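Local coordinates for protein 455aa long hypothetical phospho-sugar mutase (Sulfolobus tokodaii, PDB 2F7L) that catalyses the magnesium-dependent interconversion of glucosamine 6-phosphate and galactosamine 6-phosphate with the corresponding 1-phosphates, a step toward UDP-GlcNAc and UDP-GalNAc, at residues S153-G158 / P334-V339; P189-A194 / D341-F346. All blocks are in the same frame, centred on the assembly; numbering follows the deposited sequence.

Both interactions join the second and third alpha/beta/alpha domains of the mutase, and both are buried, covering similar areas of 133 and 150 Å². They touch at the start of helix 342-356, where Asp341, the N-cap, lies close to Tyr155 and His336 of interaction 1, and their centres are 11 Å apart. In interaction 1, helix 151-160 faces an irregular loop, and the side chains are aromatic and polar, with their bonds made to residues beyond the pair of segments. Interaction 2 sets helix 188-194 against the first turn of helix 342-356, with purely apolar side chains across the interface, while Asp341 caps the start of that helix.

Interaction 1: residues S153-G158 / P334-V339; sequences STYVNG and PPHQYV
The imidazole of His336 reaches over the last residue of 153-158, its CD2 lying 4.0 Å from Gly158 O and its NE2 equally near Gly158 C. At this position helix 151-160 presents bare backbone: Gly158 has no side chain and meets the imidazole with its backbone C and O. Tyr155, one turn earlier, supplies the second surface. Its CE1 meets His336 CE1 at 4.1 Å, and the two side chains run nearly perpendicular, with the phenol carbon at the rim of the imidazole and close to its plane. The reach of His336 follows from CG standing anti to the backbone N (chi1 -176°), on a CB that already points at the helix.

Gln337 touches the same tyrosine carbon: its NE2 lies 4.0 Å from Tyr155 CE1, in the plane of the phenol at its edge, with the amide turned 54° from the ring. This is a van der Waals contact with a ring carbon. Separately, Gln337 NE2 is hydrogen-bonded to Asp341 OD2 and Pro77 O, which would hold the amide's rotation. Cutting His336 back to an alanine is likely to open a gap between the loop and the helix, beside Gly158 and Tyr155, and to leave Tyr81 without its stacking partner.

The side chain of Tyr155 lies about 7 Å from that of Asp245, a probable magnesium ligand, so the contact lies close to the likely metal site. In the fold, the 334-339 loop connects strand 329-332, at the margin of the third domain's sheet, to helix 342-356. Helix 76-86 of the first domain covers the contact through Pro77, Ala78 and Tyr81, so three domains meet here, while Met344 of helix 342-356 packs on His336.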
loop_
_atom_site.group_PDB
_atom_site.type_symbol
_atom_site.label_atom_id
_atom_site.label_comp_id
_atom_site.label_asym_id
_atom_site.label_seq_id
_atom_site.Cartn_x
_atom_site.Cartn_y
_atom_site.Cartn_z
ATOM N N SER A 153 20.190 2.831 2.234
ATOM C CA SER A 153 21.006 2.189 3.263
ATOM C C SER A 153 20.337 2.220 4.622
ATOM O O SER A 153 20.311 1.193 5.301
ATOM C CB SER A 153 22.399 2.833 3.383
ATOM O OG SER A 153 22.402 3.958 4.262
ATOM N N THR A 154 19.795 3.371 5.026
ATOM C CA THR A 154 19.137 3.480 6.328
ATOM C C THR A 154 17.925 2.551 6.398
ATOM O O THR A 154 17.665 1.920 7.421
ATOM C CB THR A 154 18.647 4.927 6.604
ATOM O OG1 THR A 154 19.749 5.829 6.517
ATOM C CG2 THR A 154 18.038 5.049 7.974
ATOM N N TYR A 155 17.200 2.467 5.291
ATOM C CA TYR A 155 15.998 1.652 5.181
ATOM C C TYR A 155 16.292 0.172 5.352
ATOM O O TYR A 155 15.697 -0.490 6.203
ATOM C CB TYR A 155 15.362 1.918 3.815
ATOM C CG TYR A 155 14.094 1.172 3.483
ATOM C CD1 TYR A 155 12.921 1.386 4.199
ATOM C CD2 TYR A 155 14.052 0.309 2.387
ATOM C CE1 TYR A 155 11.725 0.761 3.826
ATOM C CE2 TYR A 155 12.887 -0.319 1.999
ATOM C CZ TYR A 155 11.713 -0.092 2.715
ATOM O OH TYR A 155 10.530 -0.693 2.293
ATOM N N VAL A 156 17.209 -0.349 4.542
ATOM C CA VAL A 156 17.548 -1.763 4.617
ATOM C C VAL A 156 17.940 -2.203 6.018
ATOM O O VAL A 156 17.388 -3.171 6.546
ATOM C CB VAL A 156 18.678 -2.112 3.664
ATOM C CG1 VAL A 156 19.138 -3.538 3.915
ATOM C CG2 VAL A 156 18.198 -1.928 2.227
ATOM N N ASN A 157 18.885 -1.485 6.612
ATOM C CA ASN A 157 19.350 -1.797 7.953
ATOM C C ASN A 157 18.193 -1.769 8.928
ATOM O O ASN A 157 18.078 -2.625 9.809
ATOM C CB ASN A 157 20.385 -0.780 8.387
ATOM C CG ASN A 157 21.550 -0.692 7.420
ATOM O OD1 ASN A 157 22.124 0.389 7.234
ATOM N ND2 ASN A 157 21.925 -1.828 6.809
ATOM N N GLY A 158 17.341 -0.765 8.776
ATOM C CA GLY A 158 16.194 -0.660 9.650
ATOM C C GLY A 158 15.368 -1.925 9.544
ATOM O O GLY A 158 14.960 -2.483 10.552
ATOM N N PRO A 334 4.357 -2.072 12.907
ATOM C CA PRO A 334 4.655 -1.010 13.880
ATOM C C PRO A 334 6.078 -0.899 14.378
ATOM O O PRO A 334 6.674 0.164 14.299
ATOM C CB PRO A 334 3.650 -1.272 14.992
ATOM C CG PRO A 334 2.465 -1.702 14.210
ATOM C CD PRO A 334 3.058 -2.688 13.217
ATOM N N PRO A 335 6.644 -1.988 14.916
ATOM C CA PRO A 335 8.025 -1.872 15.392
ATOM C C PRO A 335 8.949 -1.203 14.374
ATOM O O PRO A 335 9.867 -0.488 14.754
ATOM C CB PRO A 335 8.410 -3.322 15.716
ATOM C CG PRO A 335 7.360 -4.144 15.021
ATOM C CD PRO A 335 6.125 -3.344 15.149
ATOM N N HIS A 336 8.706 -1.434 13.090
ATOM C CA HIS A 336 9.495 -0.801 12.034
ATOM C C HIS A 336 8.851 0.564 11.781
ATOM O O HIS A 336 9.361 1.594 12.197
ATOM C CB HIS A 336 9.425 -1.628 10.761
ATOM C CG HIS A 336 10.280 -1.105 9.657
ATOM N ND1 HIS A 336 9.876 -1.113 8.337
ATOM C CD2 HIS A 336 11.549 -0.638 9.660
ATOM C CE1 HIS A 336 10.861 -0.683 7.574
ATOM N NE2 HIS A 336 11.889 -0.389 8.351
ATOM N N GLN A 337 7.726 0.549 11.076
ATOM C CA GLN A 337 6.961 1.757 10.808
ATOM C C GLN A 337 5.486 1.444 10.577
ATOM O O GLN A 337 5.119 0.291 10.321
ATOM C CB GLN A 337 7.549 2.562 9.638
ATOM C CG GLN A 337 7.771 1.868 8.330
ATOM C CD GLN A 337 8.446 2.804 7.348
ATOM O OE1 GLN A 337 8.541 4.004 7.599
ATOM N NE2 GLN A 337 8.908 2.271 6.222
ATOM N N TYR A 338 4.646 2.473 10.689
ATOM C CA TYR A 338 3.209 2.316 10.526
ATOM C C TYR A 338 2.711 2.190 9.097
ATOM O O TYR A 338 1.570 1.777 8.883
ATOM C CB TYR A 338 2.475 3.472 11.207
ATOM C CG TYR A 338 2.613 3.445 12.708
ATOM C CD1 TYR A 338 2.043 2.407 13.473
ATOM C CD2 TYR A 338 3.372 4.413 13.366
ATOM C CE1 TYR A 338 2.243 2.344 14.829
ATOM C CE2 TYR A 338 3.570 4.355 14.718
ATOM C CZ TYR A 338 3.013 3.328 15.433
ATOM O OH TYR A 338 3.265 3.296 16.769
ATOM N N VAL A 339 3.551 2.532 8.126
ATOM C CA VAL A 339 3.150 2.460 6.725
ATOM C C VAL A 339 3.365 1.095 6.086
ATOM O O VAL A 339 4.060 0.251 6.637
ATOM C CB VAL A 339 3.894 3.543 5.860
ATOM C CG1 VAL A 339 3.459 4.956 6.293
ATOM C CG2 VAL A 339 5.408 3.367 5.966
#

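Interaction 2: residues P189-A194 / D341-F346; sequences PLVARA and DGAMSF
Val191 is the bump that enters the shallow recess between Ala343 and Phe346, residues one turn apart on helix 342-356. Its CG2 does the touching, 3.8 Å from Phe346 CD2 and 4.3 Å from Ala343 CB. The methyl of Ala343 forms the low wall of the recess and the phenyl ring the high one. A chi1 of -62° sets CG2 between the backbone N and the carbonyl carbon, on the side of the phenylalanine.

Phe346 in turn is the large projection from the other helix. With CG anti to its backbone N (chi1 167°), the ring extends across to 189-194 and runs past Val191 in the opposite sense. CE2 and CZ, at the far end of the ring, meet the methyl of Ala192, where Ala192 CB is 3.8 Å from Phe346 CE2; the small methyl leaves room for the phenyl to come close to the backbone, with Phe346 CE2 3.9 Å from Ala192 CA. All four touching residues are buried, and the contact is wholly apolar.

The segment axes come within 9.8 Å and cross at -26°, with both helices running in roughly the same direction. Asp341 is the N-cap of helix 342-356: its OD1 accepts from Met344 N at 2.8 Å, while Ser345 OG bonds to Asp341 O from above the carbonyl plane. This fixes the first turn, which carries Ala343.

Helix 151-160 lies against both elements, with Val156 packing on Val191 and Ile159 on Ala343. Ala192 also packs on Ile199 of strand 198-201, which ties helix 188-194 to the margin of the second domain's sheet, so the contact joins that domain to the helix following strand 329-332 of the third.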
loop_
_atom_site.group_PDB
_atom_site.type_symbol
_atom_site.label_atom_id
_atom_site.label_comp_id
_atom_site.label_asym_id
_atom_site.label_seq_id
_atom_site.Cartn_x
_atom_site.Cartn_y
_atom_site.Cartn_z
ATOM N N PRO A 189 16.049 -6.632 -3.137
ATOM C CA PRO A 189 17.139 -7.575 -3.392
ATOM C C PRO A 189 18.271 -7.420 -2.372
ATOM O O PRO A 189 18.978 -8.373 -2.046
ATOM C CB PRO A 189 17.580 -7.212 -4.814
ATOM C CG PRO A 189 16.363 -6.708 -5.415
ATOM C CD PRO A 189 15.793 -5.830 -4.337
ATOM N N LEU A 190 18.441 -6.207 -1.872
ATOM C CA LEU A 190 19.483 -5.959 -0.906
ATOM C C LEU A 190 19.113 -6.654 0.385
ATOM O O LEU A 190 19.955 -7.289 1.013
ATOM C CB LEU A 190 19.654 -4.451 -0.703
ATOM C CG LEU A 190 20.893 -3.723 -1.269
ATOM C CD1 LEU A 190 21.407 -4.338 -2.532
ATOM C CD2 LEU A 190 20.510 -2.294 -1.491
ATOM N N VAL A 191 17.854 -6.565 0.788
ATOM C CA VAL A 191 17.479 -7.248 2.022
ATOM C C VAL A 191 17.660 -8.761 1.811
ATOM O O VAL A 191 18.165 -9.447 2.697
ATOM C CB VAL A 191 16.013 -6.900 2.484
ATOM C CG1 VAL A 191 15.893 -5.427 2.774
ATOM C CG2 VAL A 191 15.030 -7.249 1.421
ATOM N N ALA A 192 17.292 -9.275 0.638
ATOM C CA ALA A 192 17.449 -10.707 0.355
ATOM C C ALA A 192 18.915 -11.130 0.528
ATOM O O ALA A 192 19.215 -12.154 1.157
ATOM C CB ALA A 192 16.988 -11.029 -1.069
ATOM N N ARG A 193 19.816 -10.327 -0.034
ATOM C CA ARG A 193 21.249 -10.582 0.052
ATOM C C ARG A 193 21.733 -10.678 1.499
ATOM O O ARG A 193 22.630 -11.469 1.816
ATOM C CB ARG A 193 22.014 -9.479 -0.657
ATOM C CG ARG A 193 23.300 -9.943 -1.269
ATOM C CD ARG A 193 23.880 -8.852 -2.116
ATOM N NE ARG A 193 24.023 -7.637 -1.322
ATOM C CZ ARG A 193 24.690 -6.551 -1.706
ATOM N NH1 ARG A 193 25.293 -6.505 -2.888
ATOM N NH2 ARG A 193 24.753 -5.504 -0.904
ATOM N N ALA A 194 21.148 -9.876 2.380
ATOM C CA ALA A 194 21.559 -9.917 3.776
ATOM C C ALA A 194 21.082 -11.201 4.415
ATOM O O ALA A 194 21.760 -11.746 5.276
ATOM C CB ALA A 194 21.019 -8.718 4.545
ATOM N N ASP A 341 5.006 -1.539 3.949
ATOM C CA ASP A 341 6.411 -1.671 3.585
ATOM C C ASP A 341 6.708 -3.040 2.962
ATOM O O ASP A 341 6.900 -4.022 3.670
ATOM C CB ASP A 341 7.244 -1.448 4.853
ATOM C CG ASP A 341 8.714 -1.285 4.569
ATOM O OD1 ASP A 341 9.282 -2.120 3.827
ATOM O OD2 ASP A 341 9.315 -0.331 5.104
ATOM N N GLY A 342 6.760 -3.093 1.633
ATOM C CA GLY A 342 7.010 -4.343 0.921
ATOM C C GLY A 342 8.254 -5.148 1.285
ATOM O O GLY A 342 8.200 -6.375 1.429
ATOM N N ALA A 343 9.395 -4.481 1.414
ATOM C CA ALA A 343 10.597 -5.204 1.767
ATOM C C ALA A 343 10.416 -5.673 3.187
ATOM O O ALA A 343 10.749 -6.821 3.503
ATOM C CB ALA A 343 11.831 -4.317 1.667
ATOM N N MET A 344 9.873 -4.808 4.044
ATOM C CA MET A 344 9.692 -5.213 5.431
ATOM C C MET A 344 8.887 -6.494 5.462
ATOM O O MET A 344 9.142 -7.379 6.278
ATOM C CB MET A 344 8.964 -4.154 6.254
ATOM C CG MET A 344 8.879 -4.483 7.759
ATOM S SD MET A 344 10.463 -4.417 8.653
ATOM C CE MET A 344 11.015 -6.128 8.523
ATOM N N SER A 345 7.921 -6.586 4.554
ATOM C CA SER A 345 7.056 -7.742 4.480
ATOM C C SER A 345 7.795 -8.959 3.995
ATOM O O SER A 345 7.628 -10.040 4.547
ATOM C CB SER A 345 5.894 -7.447 3.552
ATOM O OG SER A 345 5.214 -6.303 4.002
ATOM N N PHE A 346 8.592 -8.784 2.949
ATOM C CA PHE A 346 9.363 -9.883 2.382
ATOM C C PHE A 346 10.297 -10.497 3.446
ATOM O O PHE A 346 10.483 -11.720 3.505
ATOM C CB PHE A 346 10.185 -9.372 1.197
ATOM C CG PHE A 346 11.244 -10.334 0.736
ATOM C CD1 PHE A 346 10.917 -11.435 -0.036
ATOM C CD2 PHE A 346 12.576 -10.135 1.077
ATOM C CE1 PHE A 346 11.897 -12.322 -0.469
ATOM C CE2 PHE A 346 13.562 -11.022 0.650
ATOM C CZ PHE A 346 13.218 -12.118 -0.126
#